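Succinoglycan biosynthesis protein (Bacillus cereus ATCC 14579, PDB 3B55) binds a calcium ion and, despite its succinoglycan-biosynthesis name, belongs to the erythromycin esterase-like family, its substrate and reaction remaining unestablished. Local coordinates at residues A[396-408]-A[415-427]. The protein carries 1 engineered substitution. Sequence-based numbering, arbitrary orientation.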
# COMPACT_ATOMS: atom_id res chain seq x y z
N THR A 396 -8.59 -16.40 -21.89
CA THR A 396 -8.72 -17.66 -21.15
C THR A 396 -7.49 -17.92 -20.31
O THR A 396 -7.58 -18.31 -19.15
CB THR A 396 -8.91 -18.85 -22.11
OG1 THR A 396 -10.03 -18.60 -22.98
CG2 THR A 396 -9.14 -20.14 -21.33
N TRP A 397 -6.33 -17.72 -20.91
CA TRP A 397 -5.04 -17.92 -20.24
C TRP A 397 -4.90 -16.99 -19.04
O TRP A 397 -4.35 -17.38 -18.01
CB TRP A 397 -3.93 -17.69 -21.26
CG TRP A 397 -2.57 -17.51 -20.69
CD1 TRP A 397 -1.73 -18.48 -20.22
CD2 TRP A 397 -1.86 -16.27 -20.55
NE1 TRP A 397 -0.55 -17.92 -19.81
CE2 TRP A 397 -0.60 -16.56 -19.99
CE3 TRP A 397 -2.18 -14.93 -20.83
CZ2 TRP A 397 0.35 -15.58 -19.73
CZ3 TRP A 397 -1.24 -13.95 -20.57
CH2 TRP A 397 0.01 -14.28 -20.01
N LEU A 398 -5.39 -15.75 -19.17
CA LEU A 398 -5.31 -14.78 -18.09
C LEU A 398 -6.22 -15.16 -16.91
O LEU A 398 -6.04 -14.67 -15.79
CB LEU A 398 -5.69 -13.38 -18.58
CG LEU A 398 -4.65 -12.58 -19.36
CD1 LEU A 398 -5.27 -11.27 -19.83
CD2 LEU A 398 -3.44 -12.31 -18.48
N ASN A 399 -7.21 -16.01 -17.17
CA ASN A 399 -8.12 -16.43 -16.11
C ASN A 399 -7.79 -17.78 -15.50
O ASN A 399 -8.58 -18.34 -14.75
CB ASN A 399 -9.57 -16.41 -16.61
CG ASN A 399 -10.22 -15.05 -16.47
OD1 ASN A 399 -9.89 -14.11 -17.20
ND2 ASN A 399 -11.14 -14.93 -15.51
N GLU A 400 -6.62 -18.29 -15.83
CA GLU A 400 -6.17 -19.56 -15.30
C GLU A 400 -5.01 -19.29 -14.36
O GLU A 400 -4.34 -18.26 -14.47
CB GLU A 400 -5.71 -20.47 -16.44
CG GLU A 400 -6.84 -21.05 -17.26
CD GLU A 400 -6.34 -21.72 -18.52
OE1 GLU A 400 -5.10 -21.82 -18.68
OE2 GLU A 400 -7.17 -22.14 -19.34
N GLN A 401 -4.77 -20.21 -13.43
CA GLN A 401 -3.68 -20.07 -12.47
C GLN A 401 -2.33 -20.42 -13.09
O GLN A 401 -2.16 -21.50 -13.63
CB GLN A 401 -3.93 -20.97 -11.27
CG GLN A 401 -5.02 -20.48 -10.32
CD GLN A 401 -4.48 -20.22 -8.93
OE1 GLN A 401 -4.40 -19.07 -8.49
NE2 GLN A 401 -4.09 -21.28 -8.24
N HIS A 402 -1.39 -19.48 -13.01
CA HIS A 402 -0.05 -19.68 -13.55
C HIS A 402 0.96 -19.07 -12.58
O HIS A 402 0.63 -18.18 -11.81
CB HIS A 402 0.08 -19.02 -14.93
CG HIS A 402 -0.80 -19.64 -15.98
ND1 HIS A 402 -0.58 -20.91 -16.47
CD2 HIS A 402 -1.92 -19.19 -16.58
CE1 HIS A 402 -1.53 -21.21 -17.34
NE2 HIS A 402 -2.36 -20.18 -17.42
N PRO A 403 2.20 -19.56 -12.59
CA PRO A 403 3.25 -19.06 -11.69
C PRO A 403 3.66 -17.62 -11.97
O PRO A 403 3.68 -17.17 -13.12
CB PRO A 403 4.40 -20.03 -11.94
CG PRO A 403 3.71 -21.29 -12.40
CD PRO A 403 2.68 -20.74 -13.34
N ILE A 404 3.98 -16.90 -10.90
CA ILE A 404 4.42 -15.52 -11.03
C ILE A 404 5.34 -15.20 -9.87
O ILE A 404 5.15 -15.69 -8.76
CB ILE A 404 3.25 -14.52 -10.99
CG1 ILE A 404 3.78 -13.11 -11.28
CG2 ILE A 404 2.56 -14.56 -9.62
CD1 ILE A 404 2.70 -12.07 -11.62
N PHE A 405 6.34 -14.38 -10.16
CA PHE A 405 7.31 -13.94 -9.17
C PHE A 405 6.53 -13.41 -7.95
O PHE A 405 5.64 -12.58 -8.09
CB PHE A 405 8.18 -12.86 -9.82
CG PHE A 405 9.03 -12.09 -8.86
CD1 PHE A 405 10.10 -12.70 -8.21
CD2 PHE A 405 8.79 -10.74 -8.63
CE1 PHE A 405 10.91 -11.97 -7.35
CE2 PHE A 405 9.59 -10.00 -7.77
CZ PHE A 405 10.66 -10.62 -7.13
N ALA A 406 6.87 -13.89 -6.75
CA ALA A 406 6.18 -13.47 -5.53
C ALA A 406 6.64 -12.14 -4.97
O ALA A 406 5.83 -11.34 -4.49
CB ALA A 406 6.30 -14.56 -4.47
N GLY A 407 7.95 -11.91 -5.00
CA GLY A 407 8.48 -10.65 -4.52
C GLY A 407 8.46 -10.38 -3.02
O GLY A 407 8.36 -9.22 -2.61
N ILE A 408 8.56 -11.43 -2.21
CA ILE A 408 8.57 -11.25 -0.76
C ILE A 408 9.88 -10.57 -0.35
O ILE A 408 10.92 -10.77 -0.99
CB ILE A 408 8.41 -12.60 -0.03
CG1 ILE A 408 7.11 -13.26 -0.48
CG2 ILE A 408 8.37 -12.38 1.48
CD1 ILE A 408 5.89 -12.35 -0.35
N ILE A 415 10.13 -19.45 2.32
CA ILE A 415 9.53 -18.33 1.62
C ILE A 415 9.56 -18.63 0.12
O ILE A 415 10.61 -18.63 -0.50
CB ILE A 415 10.28 -17.03 1.93
CG1 ILE A 415 10.23 -16.77 3.43
CG2 ILE A 415 9.68 -15.88 1.14
CD1 ILE A 415 11.21 -15.73 3.90
N PRO A 416 8.38 -18.90 -0.46
CA PRO A 416 8.28 -19.20 -1.89
C PRO A 416 8.72 -18.03 -2.75
O PRO A 416 8.39 -16.88 -2.44
CB PRO A 416 6.80 -19.52 -2.07
CG PRO A 416 6.15 -18.66 -1.02
CD PRO A 416 7.05 -18.87 0.17
N LYS A 417 9.46 -18.31 -3.82
CA LYS A 417 9.91 -17.24 -4.70
C LYS A 417 8.86 -16.95 -5.77
O LYS A 417 8.88 -15.88 -6.38
CB LYS A 417 11.26 -17.57 -5.36
CG LYS A 417 11.95 -16.30 -5.89
CD LYS A 417 13.25 -16.57 -6.63
CE LYS A 417 14.35 -17.06 -5.71
NZ LYS A 417 14.60 -16.09 -4.61
N THR A 418 7.96 -17.90 -5.99
CA THR A 418 6.88 -17.72 -6.96
C THR A 418 5.59 -18.25 -6.32
O THR A 418 5.63 -19.02 -5.37
CB THR A 418 7.11 -18.50 -8.28
OG1 THR A 418 6.89 -19.90 -8.08
CG2 THR A 418 8.54 -18.28 -8.78
N VAL A 419 4.46 -17.81 -6.86
CA VAL A 419 3.16 -18.24 -6.37
C VAL A 419 2.23 -18.34 -7.57
O VAL A 419 2.49 -17.72 -8.60
CB VAL A 419 2.55 -17.22 -5.36
CG1 VAL A 419 3.42 -17.13 -4.12
CG2 VAL A 419 2.40 -15.85 -6.01
N ASP A 420 1.17 -19.14 -7.46
CA ASP A 420 0.21 -19.28 -8.55
C ASP A 420 -0.80 -18.15 -8.46
O ASP A 420 -1.14 -17.71 -7.37
CB ASP A 420 -0.51 -20.62 -8.48
CG ASP A 420 0.23 -21.73 -9.19
OD1 ASP A 420 -0.27 -22.88 -9.17
OD2 ASP A 420 1.31 -21.46 -9.76
N ILE A 421 -1.28 -17.69 -9.60
CA ILE A 421 -2.24 -16.59 -9.59
C ILE A 421 -2.91 -16.50 -10.94
O ILE A 421 -2.35 -16.94 -11.94
CB ILE A 421 -1.51 -15.24 -9.30
CG1 ILE A 421 -2.54 -14.12 -9.05
CG2 ILE A 421 -0.64 -14.83 -10.50
CD1 ILE A 421 -1.90 -12.78 -8.79
N SER A 422 -4.11 -15.92 -10.96
CA SER A 422 -4.86 -15.70 -12.19
C SER A 422 -4.70 -14.20 -12.43
O SER A 422 -5.36 -13.38 -11.79
CB SER A 422 -6.33 -16.04 -11.98
OG SER A 422 -6.46 -17.39 -11.59
N LEU A 423 -3.79 -13.85 -13.33
CA LEU A 423 -3.51 -12.45 -13.60
C LEU A 423 -4.73 -11.63 -13.95
O LEU A 423 -4.88 -10.51 -13.46
CB LEU A 423 -2.46 -12.33 -14.71
CG LEU A 423 -1.67 -11.03 -14.69
CD1 LEU A 423 -0.92 -10.90 -13.36
CD2 LEU A 423 -0.69 -11.01 -15.85
N GLY A 424 -5.59 -12.17 -14.81
CA GLY A 424 -6.79 -11.45 -15.21
C GLY A 424 -7.75 -11.20 -14.06
O GLY A 424 -8.52 -10.24 -14.10
N LYS A 425 -7.71 -12.03 -13.03
CA LYS A 425 -8.60 -11.84 -11.89
C LYS A 425 -7.98 -10.93 -10.83
O LYS A 425 -8.69 -10.18 -10.16
CB LYS A 425 -8.97 -13.19 -11.27
CG LYS A 425 -9.68 -14.12 -12.25
CD LYS A 425 -10.20 -15.39 -11.57
CE LYS A 425 -10.76 -16.35 -12.62
NZ LYS A 425 -11.59 -17.44 -12.03
N ALA A 426 -6.66 -11.00 -10.69
CA ALA A 426 -5.97 -10.19 -9.71
C ALA A 426 -5.86 -8.71 -10.09
O ALA A 426 -6.00 -7.83 -9.23
CB ALA A 426 -4.58 -10.75 -9.47
N PHE A 427 -5.63 -8.43 -11.37
CA PHE A 427 -5.47 -7.05 -11.82
C PHE A 427 -6.26 -6.65 -13.06
O PHE A 427 -6.48 -7.46 -13.98
CB PHE A 427 -4.00 -6.75 -12.11
CG PHE A 427 -3.08 -7.02 -10.96
CD1 PHE A 427 -3.07 -6.19 -9.85
CD2 PHE A 427 -2.20 -8.10 -11.00
CE1 PHE A 427 -2.19 -6.43 -8.78
CE2 PHE A 427 -1.32 -8.35 -9.94
CZ PHE A 427 -1.31 -7.51 -8.83
O HOH W 1 9.61 -14.21 -2.80
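Strands 402-405 and 418-421 pair antiparallel, their axes at 136° with a strong twist, and His402 with Ile421 and Ile404 with Val419 are the hydrogen-bonded pairs. His402 N reaches Ile421 O at 2.9 Å, Ile404 N and Val419 N bond the opposite residue's carbonyl, and Ala406 N extends the ladder with a nearly straight bond to Lys417 O. Beyond that end a water bridges Ile408 N and Pro416 O, where the side chains of Ile408 and Ile415 meet at a slant, CB of Ile408 against CG2 of Ile415. On one face Ile404 is central: CG1 runs anti to the backbone N (chi1 -174°), which puts CG2 between the backbone N and the carbonyl carbon, where it presses on Ile421 CG2 at 3.3 Å, tighter than ordinary van der Waals contact, and touches Val419 CG2 at 3.8 Å. Ile404 crosses Leu423 at about a right angle, its CD1 the atom nearest Leu423 CD1, while Val419 CG1 turns the other way to meet the methyl of Ala406. The other face is more polar. Asp420 lies alongside the ring of Pro403, Asp420 OD2 3.6 Å from Pro403 CG, and the bent chain of Gln401 brings its amide across the CB of Asp420, the amide and carboxylate planes 83° apart. Past the strands the chains still grip: Leu398 O accepts from Gly424 N at 2.7 Å, and Leu398 CD2 packs on Leu423 CB. Tyr371 inserts its hydroxyl here, bonding Leu423 N and Ile421 O. This is a two-stranded antiparallel hairpin with a long connecting loop, flanked by helix 392-398 and the short helix 423-426 and separate from the main mixed sheet; the side chain of Ile408 lies about 8 Å from the calcium ion that His85 and Glu113 bind.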